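Local coordinates for protein putative enoyl-CoA hydratase/isomerase (Mycobacterium abscessus, PDB 4MI2) that probably isomerises the ring-1,2-epoxide of phenylacetyl-CoA in phenylacetate degradation, as a member of the crotonase-like enoyl-CoA hydratase/isomerase family, at residues B[7-21]-B[39-53]. Numbering follows the deposited sequence. Where two conformers were deposited one is given.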
loop_
_atom_site.group_PDB
_atom_site.type_symbol
_atom_site.label_atom_id
_atom_site.label_comp_id
_atom_site.label_asym_id
_atom_site.label_seq_id
_atom_site.Cartn_x
_atom_site.Cartn_y
_atom_site.Cartn_z
ATOM N N ALA B 7 -28.468 -26.160 5.047
ATOM C CA ALA B 7 -27.772 -27.452 4.758
ATOM C C ALA B 7 -26.418 -27.252 4.025
ATOM O O ALA B 7 -25.398 -27.781 4.473
ATOM C CB ALA B 7 -28.698 -28.384 3.973
ATOM N N ALA B 8 -26.403 -26.487 2.928
ATOM C CA ALA B 8 -25.154 -26.221 2.170
ATOM C C ALA B 8 -24.165 -25.281 2.900
ATOM O O ALA B 8 -22.944 -25.445 2.808
ATOM C CB ALA B 8 -25.483 -25.661 0.794
ATOM N N VAL B 9 -24.700 -24.288 3.600
ATOM C CA VAL B 9 -23.904 -23.431 4.467
ATOM C C VAL B 9 -24.491 -23.502 5.878
ATOM O O VAL B 9 -25.674 -23.258 6.059
ATOM C CB VAL B 9 -23.907 -21.972 3.965
ATOM C CG1 VAL B 9 -23.129 -21.070 4.916
ATOM C CG2 VAL B 9 -23.323 -21.889 2.560
ATOM N N ALA B 10 -23.679 -23.860 6.866
ATOM C CA ALA B 10 -24.153 -23.931 8.251
ATOM C C ALA B 10 -23.996 -22.576 8.918
ATOM O O ALA B 10 -22.973 -21.914 8.754
ATOM C CB ALA B 10 -23.393 -24.994 9.037
ATOM N N TYR B 11 -25.017 -22.168 9.663
ATOM C CA TYR B 11 -24.992 -20.926 10.418
ATOM C C TYR B 11 -25.424 -21.187 11.851
ATOM O O TYR B 11 -26.410 -21.887 12.092
ATOM C CB TYR B 11 -25.932 -19.899 9.783
ATOM C CG TYR B 11 -25.990 -18.580 10.519
ATOM C CD1 TYR B 11 -24.982 -17.645 10.375
ATOM C CD2 TYR B 11 -27.057 -18.266 11.359
ATOM C CE1 TYR B 11 -25.024 -16.427 11.037
ATOM C CE2 TYR B 11 -27.113 -17.048 12.030
ATOM C CZ TYR B 11 -26.088 -16.131 11.862
ATOM O OH TYR B 11 -26.118 -14.923 12.518
ATOM N N SER B 12 -24.686 -20.619 12.798
ATOM C CA SER B 12 -25.083 -20.625 14.208
ATOM C C SER B 12 -24.458 -19.445 14.953
ATOM O O SER B 12 -23.405 -18.943 14.562
ATOM C CB SER B 12 -24.660 -21.936 14.882
ATOM O OG SER B 12 -23.250 -22.072 14.866
ATOM N N VAL B 13 -25.118 -19.002 16.017
ATOM C CA VAL B 13 -24.546 -17.993 16.916
ATOM C C VAL B 13 -24.385 -18.652 18.276
ATOM O O VAL B 13 -25.360 -19.175 18.813
ATOM C CB VAL B 13 -25.456 -16.757 17.067
ATOM C CG1 VAL B 13 -24.802 -15.728 17.992
ATOM C CG2 VAL B 13 -25.776 -16.148 15.707
ATOM N N ASN B 14 -23.174 -18.636 18.832
ATOM C CA ASN B 14 -22.931 -19.311 20.109
ATOM C C ASN B 14 -23.197 -18.418 21.337
ATOM O O ASN B 14 -23.671 -17.282 21.219
ATOM C CB ASN B 14 -21.537 -19.987 20.134
ATOM C CG ASN B 14 -20.395 -19.038 20.475
ATOM O OD1 ASN B 14 -20.590 -17.853 20.731
ATOM N ND2 ASN B 14 -19.178 -19.574 20.470
ATOM N N HIS B 15 -22.922 -18.982 22.511
ATOM C CA HIS B 15 -23.121 -18.321 23.811
ATOM C C HIS B 15 -22.397 -16.981 23.942
ATOM O O HIS B 15 -22.894 -16.071 24.600
ATOM C CB HIS B 15 -22.642 -19.256 24.933
ATOM C CG HIS B 15 -21.231 -19.725 24.752
ATOM N ND1 HIS B 15 -20.901 -20.788 23.936
ATOM C CD2 HIS B 15 -20.064 -19.254 25.251
ATOM C CE1 HIS B 15 -19.589 -20.956 23.949
ATOM N NE2 HIS B 15 -19.057 -20.035 24.734
ATOM N N ALA B 16 -21.221 -16.874 23.334
ATOM C CA ALA B 16 -20.396 -15.672 23.428
ATOM C C ALA B 16 -20.662 -14.650 22.302
ATOM O O ALA B 16 -19.993 -13.621 22.231
ATOM C CB ALA B 16 -18.927 -16.067 23.439
ATOM N N GLY B 17 -21.630 -14.932 21.431
ATOM C CA GLY B 17 -21.955 -14.032 20.329
ATOM C C GLY B 17 -21.067 -14.200 19.101
ATOM O O GLY B 17 -20.952 -13.283 18.283
ATOM N N VAL B 18 -20.439 -15.365 18.975
ATOM C CA VAL B 18 -19.663 -15.697 17.794
ATOM C C VAL B 18 -20.616 -16.292 16.773
ATOM O O VAL B 18 -21.246 -17.307 17.053
ATOM C CB VAL B 18 -18.573 -16.742 18.101
ATOM C CG1 VAL B 18 -17.843 -17.146 16.830
ATOM C CG2 VAL B 18 -17.596 -16.207 19.138
ATOM N N ALA B 19 -20.726 -15.668 15.601
ATOM C CA ALA B 19 -21.478 -16.256 14.499
ATOM C C ALA B 19 -20.542 -17.121 13.674
ATOM O O ALA B 19 -19.526 -16.643 13.173
ATOM C CB ALA B 19 -22.119 -15.187 13.630
ATOM N N ALA B 20 -20.884 -18.402 13.560
ATOM C CA ALA B 20 -20.106 -19.347 12.778
ATOM C C ALA B 20 -20.780 -19.538 11.424
ATOM O O ALA B 20 -21.957 -19.891 11.369
ATOM C CB ALA B 20 -19.983 -20.676 13.513
ATOM N N ILE B 21 -20.042 -19.280 10.348
ATOM C CA ILE B 21 -20.505 -19.541 8.988
ATOM C C ILE B 21 -19.593 -20.616 8.395
ATOM O O ILE B 21 -18.391 -20.393 8.232
ATOM C CB ILE B 21 -20.456 -18.268 8.114
ATOM C CG1 ILE B 21 -21.286 -17.143 8.752
ATOM C CG2 ILE B 21 -20.953 -18.561 6.692
ATOM C CD1 ILE B 21 -21.243 -15.830 7.991
ATOM N N GLU B 39 -27.522 -19.283 0.228
ATOM C CA GLU B 39 -27.454 -19.573 1.656
ATOM C C GLU B 39 -26.307 -18.798 2.320
ATOM O O GLU B 39 -26.421 -18.368 3.470
ATOM C CB GLU B 39 -27.331 -21.082 1.905
ATOM C CG GLU B 39 -28.592 -21.881 1.566
ATOM C CD GLU B 39 -28.492 -23.362 1.928
ATOM O OE1 GLU B 39 -27.463 -23.799 2.489
ATOM O OE2 GLU B 39 -29.455 -24.113 1.655
ATOM N N LEU B 40 -25.213 -18.602 1.588
ATOM C CA LEU B 40 -24.095 -17.803 2.093
ATOM C C LEU B 40 -24.527 -16.350 2.331
ATOM O O LEU B 40 -24.209 -15.780 3.379
ATOM C CB LEU B 40 -22.896 -17.864 1.138
ATOM C CG LEU B 40 -21.642 -17.087 1.558
ATOM C CD1 LEU B 40 -21.198 -17.488 2.956
ATOM C CD2 LEU B 40 -20.515 -17.302 0.554
ATOM N N LEU B 41 -25.257 -15.776 1.369
ATOM C CA LEU B 41 -25.817 -14.429 1.506
ATOM C C LEU B 41 -26.709 -14.290 2.746
ATOM O O LEU B 41 -26.549 -13.343 3.519
ATOM C CB LEU B 41 -26.600 -14.024 0.258
ATOM C CG LEU B 41 -27.322 -12.664 0.296
ATOM C CD1 LEU B 41 -26.314 -11.538 0.482
ATOM C CD2 LEU B 41 -28.147 -12.437 -0.971
ATOM N N GLN B 42 -27.640 -15.223 2.924
ATOM C CA GLN B 42 -28.532 -15.220 4.085
ATOM C C GLN B 42 -27.770 -15.333 5.416
ATOM O O GLN B 42 -28.119 -14.670 6.394
ATOM C CB GLN B 42 -29.557 -16.356 3.967
ATOM N N ALA B 43 -26.731 -16.165 5.452
ATOM C CA ALA B 43 -25.909 -16.300 6.655
ATOM C C ALA B 43 -25.164 -14.993 6.976
ATOM O O ALA B 43 -25.151 -14.556 8.137
ATOM C CB ALA B 43 -24.928 -17.457 6.524
ATOM N N LEU B 44 -24.561 -14.369 5.965
ATOM C CA LEU B 44 -23.870 -13.085 6.160
ATOM C C LEU B 44 -24.833 -11.955 6.563
ATOM O O LEU B 44 -24.519 -11.140 7.440
ATOM C CB LEU B 44 -23.088 -12.682 4.900
ATOM C CG LEU B 44 -21.907 -13.582 4.528
ATOM C CD1 LEU B 44 -21.507 -13.381 3.073
ATOM C CD2 LEU B 44 -20.714 -13.350 5.450
ATOM N N LEU B 45 -25.999 -11.900 5.935
ATOM C CA LEU B 45 -27.006 -10.912 6.337
ATOM C C LEU B 45 -27.480 -11.143 7.786
ATOM O O LEU B 45 -27.620 -10.195 8.554
ATOM C CB LEU B 45 -28.188 -10.898 5.362
ATOM C CG LEU B 45 -27.874 -10.356 3.962
ATOM C CD1 LEU B 45 -29.080 -10.503 3.042
ATOM C CD2 LEU B 45 -27.425 -8.904 4.018
ATOM N N ALA B 46 -27.707 -12.398 8.165
ATOM C CA ALA B 46 -28.126 -12.714 9.529
ATOM C C ALA B 46 -27.061 -12.230 10.509
ATOM O O ALA B 46 -27.362 -11.503 11.449
ATOM C CB ALA B 46 -28.364 -14.205 9.685
ATOM N N ALA B 47 -25.808 -12.603 10.253
ATOM C CA ALA B 47 -24.678 -12.183 11.090
ATOM C C ALA B 47 -24.562 -10.662 11.242
ATOM O O ALA B 47 -24.261 -10.161 12.325
ATOM C CB ALA B 47 -23.379 -12.742 10.530
ATOM N N GLY B 48 -24.779 -9.933 10.150
ATOM C CA GLY B 48 -24.622 -8.478 10.155
ATOM C C GLY B 48 -25.747 -7.710 10.824
ATOM O O GLY B 48 -25.554 -6.573 11.264
ATOM N N GLY B 49 -26.930 -8.320 10.872
ATOM C CA GLY B 49 -28.125 -7.674 11.404
ATOM C C GLY B 49 -28.442 -8.068 12.834
ATOM O O GLY B 49 -29.282 -7.450 13.464
ATOM N N ASP B 50 -27.768 -9.098 13.339
ATOM C CA ASP B 50 -28.001 -9.616 14.686
ATOM C C ASP B 50 -27.171 -8.828 15.705
ATOM O O ASP B 50 -25.951 -8.940 15.716
ATOM C CB ASP B 50 -27.632 -11.109 14.730
ATOM C CG ASP B 50 -28.030 -11.793 16.045
ATOM O OD1 ASP B 50 -28.214 -11.110 17.073
ATOM O OD2 ASP B 50 -28.148 -13.031 16.049
ATOM N N PRO B 51 -27.830 -8.054 16.589
ATOM C CA PRO B 51 -27.079 -7.216 17.519
ATOM C C PRO B 51 -26.396 -7.991 18.652
ATOM O O PRO B 51 -25.599 -7.416 19.388
ATOM C CB PRO B 51 -28.146 -6.266 18.081
ATOM C CG PRO B 51 -29.426 -7.023 17.977
ATOM C CD PRO B 51 -29.289 -7.962 16.810
ATOM N N ALA B 52 -26.703 -9.276 18.792
ATOM C CA ALA B 52 -26.005 -10.121 19.754
ATOM C C ALA B 52 -24.658 -10.608 19.215
ATOM O O ALA B 52 -23.840 -11.115 19.973
ATOM C CB ALA B 52 -26.871 -11.308 20.134
ATOM N N VAL B 53 -24.421 -10.456 17.915
ATOM C CA VAL B 53 -23.187 -10.956 17.306
ATOM C C VAL B 53 -22.024 -10.007 17.611
ATOM O O VAL B 53 -22.125 -8.810 17.361
ATOM C CB VAL B 53 -23.365 -11.153 15.783
ATOM C CG1 VAL B 53 -22.024 -11.371 15.094
ATOM C CG2 VAL B 53 -24.305 -12.321 15.522
HETATM O O HOH W 1 -28.359 -14.548 13.997
#
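The N-terminal beta hairpin of the crotonase fold, strands 9-13 and 18-21, packs on helix 39-49, the helix of the beta-alpha-beta crossover that leads from the second hairpin strand to strand 55-60. Strand 9-13 runs nearly along the helix, at 15°, with Val9 and Tyr11 directed at it and Val13 at the loop that follows. At the hairpin's start, the extended Glu39 side chain runs alongside Val9 in the opposite sense and OE1 takes the backbone N-H of Val9 (3.0 Å), met nearly along its C-O axis. Tyr11, with CG anti to the backbone N (chi1 179°), reaches onto the last helical turns: CD1 rests 3.9 Å from Ala43 CB, and CZ lies 3.7 Å from Ala46 CB. On the neighbouring strand, Ile21 lies roughly perpendicular to Leu40 and Leu44, its CD1 3.6 Å from Leu44 CD2, while Ala19 CB meets Ala47 CB. Leu44 also touches Val96 and Ala99 of helix 87-102. Beyond the helix, Val53 CG2 touches both Val13 CG2 and Ala19 CB, and Gly17 O receives a CA-H contact from Val53. Asp50 OD1 closes an Asx turn with Ala52 N; its other oxygen, OD2, accepts from a water (2.6 Å) that sits in the Tyr11 ring plane, 2.7 Å from Tyr11 OH.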